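CLIP-associating protein 2 (Mus musculus, PDB 3WOZ) probably binds tubulin through its TOG domains and so contributes to the control of microtubule dynamics. Local coordinates at residues 65-70 with 106-111; 90-95 with 110-115. All blocks are in the same frame, centred on the assembly; numbering follows the deposited sequence.

In the fold
Both contacts use helix 102-118, which contact 1 sets against helix 60-77 in nearly parallel fashion and contact 2 against helix 85-96 in a roughly antiparallel one. Their centres are about 8 Å apart, and Ala-111 takes part in both. Contact 2, about 5 Å from the centre of the chain, is wholly buried and almost purely apolar. Contact 1, about 12 Å from that centre, has an apolar side but also a polar one, where a lysine and a glutamate approach each other and a water joins two backbone carbonyls. Leu-92 CD2 of contact 2 lies 4.0 Å from Leu-70 CD1 of contact 1, so the two apolar layers are continuous.

Contact 1. Residues 65-70 with 106-111; sequences MFLETL and AKVQKA
Helices 65-70 and 106-111 run nearly parallel, their axes 9.0 Å apart at closest approach and their directions 22° apart, with the CA atoms of Leu-67 and Lys-107 and those of Leu-70 and Ala-111 facing each other. Leu-67 is the main apolar element on its side. Its CD1 touches Val-108 CG2 at 3.6 Å and, at nearly the same range, Lys-107 CB, the leucine crossing the lysine chain at about a right angle. Val-108 starts away from helix 65-70 but still meets the leucine because CG2 lies beside its own backbone N, with CG1 anti to that N (chi1 -179°). Further along, Leu-70 CD1 reaches Ala-111 CB more loosely, at 4.4 Å.

This near-parallel packing of helices one apart in the chain is what stacks the layers of a HEAT-repeat array, the architecture of a TOG domain; helix 85-96, which lies between the two in sequence, covers the apolar side through Leu-88, Leu-92 and Met-96. The other side is polar. A water donates to Leu-67 O at 2.7 Å and to Lys-107 O at 2.8 Å, bridging two carbonyls that also belong to helical backbones. Beyond it, Glu-68 stretches its chain toward Lys-107, and OE2 comes within 3.5 Å of Lys-107 CE. The lysine bends at its last torsion (chi4 63°), and NZ stays 4.0 Å from Glu-68 OE2, too far for a salt bridge. The opposite charges probably still attract, though Glu-68 is exposed and solvent would weaken the effect.

Contact 2. Residues 90-95 with 110-115; sequences TQLLKK and KALDIT
Leu-92 faces Leu-112 where helices 90-95 and 110-115 pass in a roughly antiparallel sense, 149° between their directions and 10.0 Å between their axes. Followed outward, Leu-92 first offers CB, which rests against Leu-112 CD2 at 3.6 Å. Its CG, anti to the carbonyl carbon (chi1 -79°), carries the two methyls on toward the other helix. There the branches divide: CD2 packs on Ala-111 CB at 3.8 Å, whereas CD1 meets that same CB and also Thr-115 OG1, the latter at 3.6 Å.

Helices 85-96 and 102-118 are consecutive in the chain, and their roughly antiparallel packing is consistent with the helical hairpins from which HEAT-repeat domains are built. Leu-112 CD2 reaches past Leu-92 to Leu-93 CD2 at 4.0 Å, these two leucines crossing at about a right angle. Tyr-150 of helix 141-155 touches Leu-93, Leu-112 and Thr-115, closing the next layer over them.

The buried hydroxyl of Thr-115 is satisfied within its own helix: OG1 donates to Ala-111 O at 2.8 Å, tilted 34° from the carbonyl plane, while Thr-115 N approaches that oxygen from the opposite face. With OG1 thus tied down, the leucine methyl lies against a hydroxyl whose proton is already engaged. A glycine here would probably leave Ala-111 O with the backbone bond alone and open a gap beside Leu-92 CD1.

Contact 1. Residues 65-70 with 106-111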
loop_
_atom_site.group_PDB
_atom_site.type_symbol
_atom_site.label_atom_id
_atom_site.label_comp_id
_atom_site.label_asym_id
_atom_site.label_seq_id
_atom_site.Cartn_x
_atom_site.Cartn_y
_atom_site.Cartn_z
HETATM N N MSE A 65 -16.151 -2.033 8.534
HETATM C CA MSE A 65 -16.670 -0.662 8.499
HETATM C C MSE A 65 -15.552 0.379 8.386
HETATM O O MSE A 65 -15.720 1.414 7.734
HETATM C CB MSE A 65 -17.486 -0.368 9.751
HETATM C CG MSE A 65 -18.837 -1.049 9.818
HETATM SE SE MSE A 65 -19.682 -0.549 11.502
HETATM C CE MSE A 65 -19.841 1.370 11.170
ATOM N N PHE A 66 -14.428 0.104 9.049
ATOM C CA PHE A 66 -13.237 0.953 8.989
ATOM C C PHE A 66 -12.686 1.012 7.565
ATOM O O PHE A 66 -12.436 2.095 7.041
ATOM C CB PHE A 66 -12.181 0.462 9.994
ATOM C CG PHE A 66 -10.755 0.783 9.616
ATOM C CD1 PHE A 66 -10.287 2.098 9.613
ATOM C CD2 PHE A 66 -9.867 -0.242 9.290
ATOM C CE1 PHE A 66 -8.961 2.386 9.274
ATOM C CE2 PHE A 66 -8.537 0.032 8.954
ATOM C CZ PHE A 66 -8.082 1.348 8.941
ATOM N N LEU A 67 -12.517 -0.155 6.945
ATOM C CA LEU A 67 -12.085 -0.242 5.546
ATOM C C LEU A 67 -12.972 0.550 4.585
ATOM O O LEU A 67 -12.470 1.161 3.642
ATOM C CB LEU A 67 -12.009 -1.698 5.087
ATOM C CG LEU A 67 -10.889 -2.555 5.677
ATOM C CD1 LEU A 67 -11.044 -3.981 5.181
ATOM C CD2 LEU A 67 -9.487 -1.991 5.342
ATOM N N GLU A 68 -14.282 0.532 4.828
ATOM C CA GLU A 68 -15.236 1.281 4.004
ATOM C C GLU A 68 -15.127 2.784 4.219
ATOM O O GLU A 68 -15.286 3.557 3.283
ATOM C CB GLU A 68 -16.672 0.830 4.276
ATOM C CG GLU A 68 -16.994 -0.533 3.709
ATOM C CD GLU A 68 -18.321 -1.085 4.198
ATOM O OE1 GLU A 68 -18.611 -0.985 5.411
ATOM O OE2 GLU A 68 -19.069 -1.634 3.362
ATOM N N THR A 69 -14.878 3.185 5.458
ATOM C CA THR A 69 -14.727 4.593 5.813
ATOM C C THR A 69 -13.451 5.188 5.204
ATOM O O THR A 69 -13.417 6.372 4.866
ATOM C CB THR A 69 -14.716 4.775 7.348
ATOM O OG1 THR A 69 -15.773 4.002 7.922
ATOM C CG2 THR A 69 -14.909 6.243 7.738
ATOM N N LEU A 70 -12.416 4.357 5.060
ATOM C CA LEU A 70 -11.130 4.781 4.489
ATOM C C LEU A 70 -11.278 5.397 3.105
ATOM O O LEU A 70 -10.585 6.362 2.779
ATOM C CB LEU A 70 -10.142 3.608 4.410
ATOM C CG LEU A 70 -9.164 3.313 5.554
ATOM C CD1 LEU A 70 -8.280 2.127 5.174
ATOM C CD2 LEU A 70 -8.290 4.525 5.890
ATOM N N ALA A 106 -11.980 -7.734 -0.697
ATOM C CA ALA A 106 -12.524 -6.782 -1.660
ATOM C C ALA A 106 -12.436 -5.339 -1.144
ATOM O O ALA A 106 -12.134 -4.419 -1.909
ATOM C CB ALA A 106 -13.964 -7.140 -2.025
ATOM N N LYS A 107 -12.680 -5.161 0.153
ATOM C CA LYS A 107 -12.646 -3.845 0.787
ATOM C C LYS A 107 -11.218 -3.303 0.923
ATOM O O LYS A 107 -11.005 -2.099 0.837
ATOM C CB LYS A 107 -13.325 -3.897 2.158
ATOM C CG LYS A 107 -14.832 -4.181 2.120
ATOM C CD LYS A 107 -15.343 -4.504 3.527
ATOM C CE LYS A 107 -16.863 -4.365 3.648
ATOM N NZ LYS A 107 -17.615 -5.315 2.775
ATOM N N VAL A 108 -10.259 -4.198 1.154
ATOM C CA VAL A 108 -8.843 -3.839 1.213
ATOM C C VAL A 108 -8.378 -3.453 -0.185
ATOM O O VAL A 108 -7.738 -2.417 -0.367
ATOM C CB VAL A 108 -7.961 -4.996 1.754
ATOM C CG1 VAL A 108 -6.495 -4.569 1.817
ATOM C CG2 VAL A 108 -8.434 -5.446 3.123
ATOM N N GLN A 109 -8.721 -4.281 -1.172
ATOM C CA GLN A 109 -8.379 -3.989 -2.565
ATOM C C GLN A 109 -8.933 -2.633 -3.004
ATOM O O GLN A 109 -8.231 -1.850 -3.649
ATOM C CB GLN A 109 -8.853 -5.103 -3.506
ATOM C CG GLN A 109 -8.323 -4.974 -4.937
ATOM C CD GLN A 109 -6.800 -4.955 -4.989
ATOM O OE1 GLN A 109 -6.148 -5.971 -4.751
ATOM N NE2 GLN A 109 -6.229 -3.794 -5.288
ATOM N N LYS A 110 -10.180 -2.358 -2.626
ATOM C CA LYS A 110 -10.830 -1.092 -2.941
ATOM C C LYS A 110 -10.073 0.083 -2.321
ATOM O O LYS A 110 -9.806 1.077 -2.998
ATOM C CB LYS A 110 -12.294 -1.104 -2.479
ATOM C CG LYS A 110 -13.018 0.242 -2.581
ATOM C CD LYS A 110 -13.209 0.674 -4.029
ATOM C CE LYS A 110 -14.084 1.912 -4.132
ATOM N NZ LYS A 110 -14.025 2.476 -5.512
ATOM N N ALA A 111 -9.743 -0.037 -1.036
ATOM C CA ALA A 111 -8.946 0.974 -0.343
ATOM C C ALA A 111 -7.581 1.186 -1.008
ATOM O O ALA A 111 -7.120 2.323 -1.132
ATOM C CB ALA A 111 -8.784 0.610 1.122
HETATM O O HOH W 1 -12.973 -0.197 1.307
#

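Contact 2. Residues 90-95 with 110-115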
loop_
_atom_site.group_PDB
_atom_site.type_symbol
_atom_site.label_atom_id
_atom_site.label_comp_id
_atom_site.label_asym_id
_atom_site.label_seq_id
_atom_site.Cartn_x
_atom_site.Cartn_y
_atom_site.Cartn_z
ATOM N N THR A 90 1.340 0.683 3.455
ATOM C CA THR A 90 1.991 -0.520 3.952
ATOM C C THR A 90 1.038 -1.382 4.769
ATOM O O THR A 90 1.052 -2.605 4.634
ATOM C CB THR A 90 3.268 -0.218 4.784
ATOM O OG1 THR A 90 2.935 0.619 5.895
ATOM C CG2 THR A 90 4.319 0.462 3.926
ATOM N N GLN A 91 0.214 -0.747 5.604
ATOM C CA GLN A 91 -0.750 -1.485 6.414
ATOM C C GLN A 91 -1.812 -2.163 5.548
ATOM O O GLN A 91 -2.235 -3.280 5.844
ATOM C CB GLN A 91 -1.401 -0.587 7.469
ATOM C CG GLN A 91 -0.494 -0.237 8.644
ATOM C CD GLN A 91 -0.157 -1.440 9.509
ATOM O OE1 GLN A 91 -1.047 -2.149 9.981
ATOM N NE2 GLN A 91 1.135 -1.675 9.721
ATOM N N LEU A 92 -2.224 -1.491 4.474
ATOM C CA LEU A 92 -3.183 -2.065 3.533
ATOM C C LEU A 92 -2.591 -3.261 2.793
ATOM O O LEU A 92 -3.288 -4.248 2.545
ATOM C CB LEU A 92 -3.689 -1.017 2.540
ATOM C CG LEU A 92 -4.766 -0.021 2.973
ATOM C CD1 LEU A 92 -5.055 0.931 1.816
ATOM C CD2 LEU A 92 -6.060 -0.726 3.431
ATOM N N LEU A 93 -1.304 -3.180 2.457
ATOM C CA LEU A 93 -0.632 -4.289 1.774
ATOM C C LEU A 93 -0.454 -5.499 2.693
ATOM O O LEU A 93 -0.578 -6.644 2.250
ATOM C CB LEU A 93 0.708 -3.851 1.180
ATOM C CG LEU A 93 0.624 -2.925 -0.036
ATOM C CD1 LEU A 93 1.985 -2.300 -0.293
ATOM C CD2 LEU A 93 0.121 -3.665 -1.272
ATOM N N LYS A 94 -0.182 -5.239 3.967
ATOM C CA LYS A 94 -0.133 -6.302 4.969
ATOM C C LYS A 94 -1.500 -6.985 5.113
ATOM O O LYS A 94 -1.583 -8.213 5.135
ATOM C CB LYS A 94 0.352 -5.761 6.315
ATOM C CG LYS A 94 1.835 -5.416 6.339
ATOM C CD LYS A 94 2.260 -4.918 7.708
ATOM C CE LYS A 94 3.768 -5.079 7.895
ATOM N NZ LYS A 94 4.263 -4.391 9.126
ATOM N N LYS A 95 -2.562 -6.185 5.182
ATOM C CA LYS A 95 -3.932 -6.711 5.240
ATOM C C LYS A 95 -4.292 -7.499 3.986
ATOM O O LYS A 95 -4.903 -8.563 4.072
ATOM C CB LYS A 95 -4.948 -5.590 5.477
ATOM C CG LYS A 95 -4.925 -5.021 6.885
ATOM C CD LYS A 95 -5.167 -6.109 7.917
ATOM C CE LYS A 95 -4.383 -5.844 9.173
ATOM N NZ LYS A 95 -4.903 -6.669 10.284
ATOM N N LYS A 110 -10.180 -2.358 -2.626
ATOM C CA LYS A 110 -10.830 -1.092 -2.941
ATOM C C LYS A 110 -10.073 0.083 -2.321
ATOM O O LYS A 110 -9.806 1.077 -2.998
ATOM C CB LYS A 110 -12.294 -1.104 -2.479
ATOM C CG LYS A 110 -13.018 0.242 -2.581
ATOM C CD LYS A 110 -13.209 0.674 -4.029
ATOM C CE LYS A 110 -14.084 1.912 -4.132
ATOM N NZ LYS A 110 -14.025 2.476 -5.512
ATOM N N ALA A 111 -9.743 -0.037 -1.036
ATOM C CA ALA A 111 -8.946 0.974 -0.343
ATOM C C ALA A 111 -7.581 1.186 -1.008
ATOM O O ALA A 111 -7.120 2.323 -1.132
ATOM C CB ALA A 111 -8.784 0.610 1.122
ATOM N N LEU A 112 -6.945 0.094 -1.432
ATOM C CA LEU A 112 -5.683 0.168 -2.169
ATOM C C LEU A 112 -5.843 0.904 -3.496
ATOM O O LEU A 112 -4.983 1.706 -3.862
ATOM C CB LEU A 112 -5.106 -1.229 -2.433
ATOM C CG LEU A 112 -4.381 -1.972 -1.311
ATOM C CD1 LEU A 112 -4.172 -3.430 -1.713
ATOM C CD2 LEU A 112 -3.039 -1.302 -0.966
ATOM N N ASP A 113 -6.934 0.619 -4.213
ATOM C CA ASP A 113 -7.190 1.243 -5.511
ATOM C C ASP A 113 -7.397 2.749 -5.354
ATOM O O ASP A 113 -6.878 3.538 -6.145
ATOM C CB ASP A 113 -8.414 0.617 -6.199
ATOM C CG ASP A 113 -8.184 -0.825 -6.631
ATOM O OD1 ASP A 113 -7.026 -1.302 -6.681
ATOM O OD2 ASP A 113 -9.186 -1.493 -6.940
ATOM N N ILE A 114 -8.158 3.131 -4.329
ATOM C CA ILE A 114 -8.390 4.535 -3.993
ATOM C C ILE A 114 -7.060 5.222 -3.665
ATOM O O ILE A 114 -6.755 6.277 -4.214
ATOM C CB ILE A 114 -9.394 4.678 -2.808
ATOM C CG1 ILE A 114 -10.757 4.068 -3.163
ATOM C CG2 ILE A 114 -9.545 6.136 -2.371
ATOM C CD1 ILE A 114 -11.427 4.661 -4.377
ATOM N N THR A 115 -6.274 4.607 -2.783
ATOM C CA THR A 115 -4.936 5.099 -2.435
ATOM C C THR A 115 -4.100 5.343 -3.684
ATOM O O THR A 115 -3.534 6.417 -3.852
ATOM C CB THR A 115 -4.188 4.105 -1.516
ATOM O OG1 THR A 115 -4.971 3.869 -0.345
ATOM C CG2 THR A 115 -2.813 4.655 -1.098
#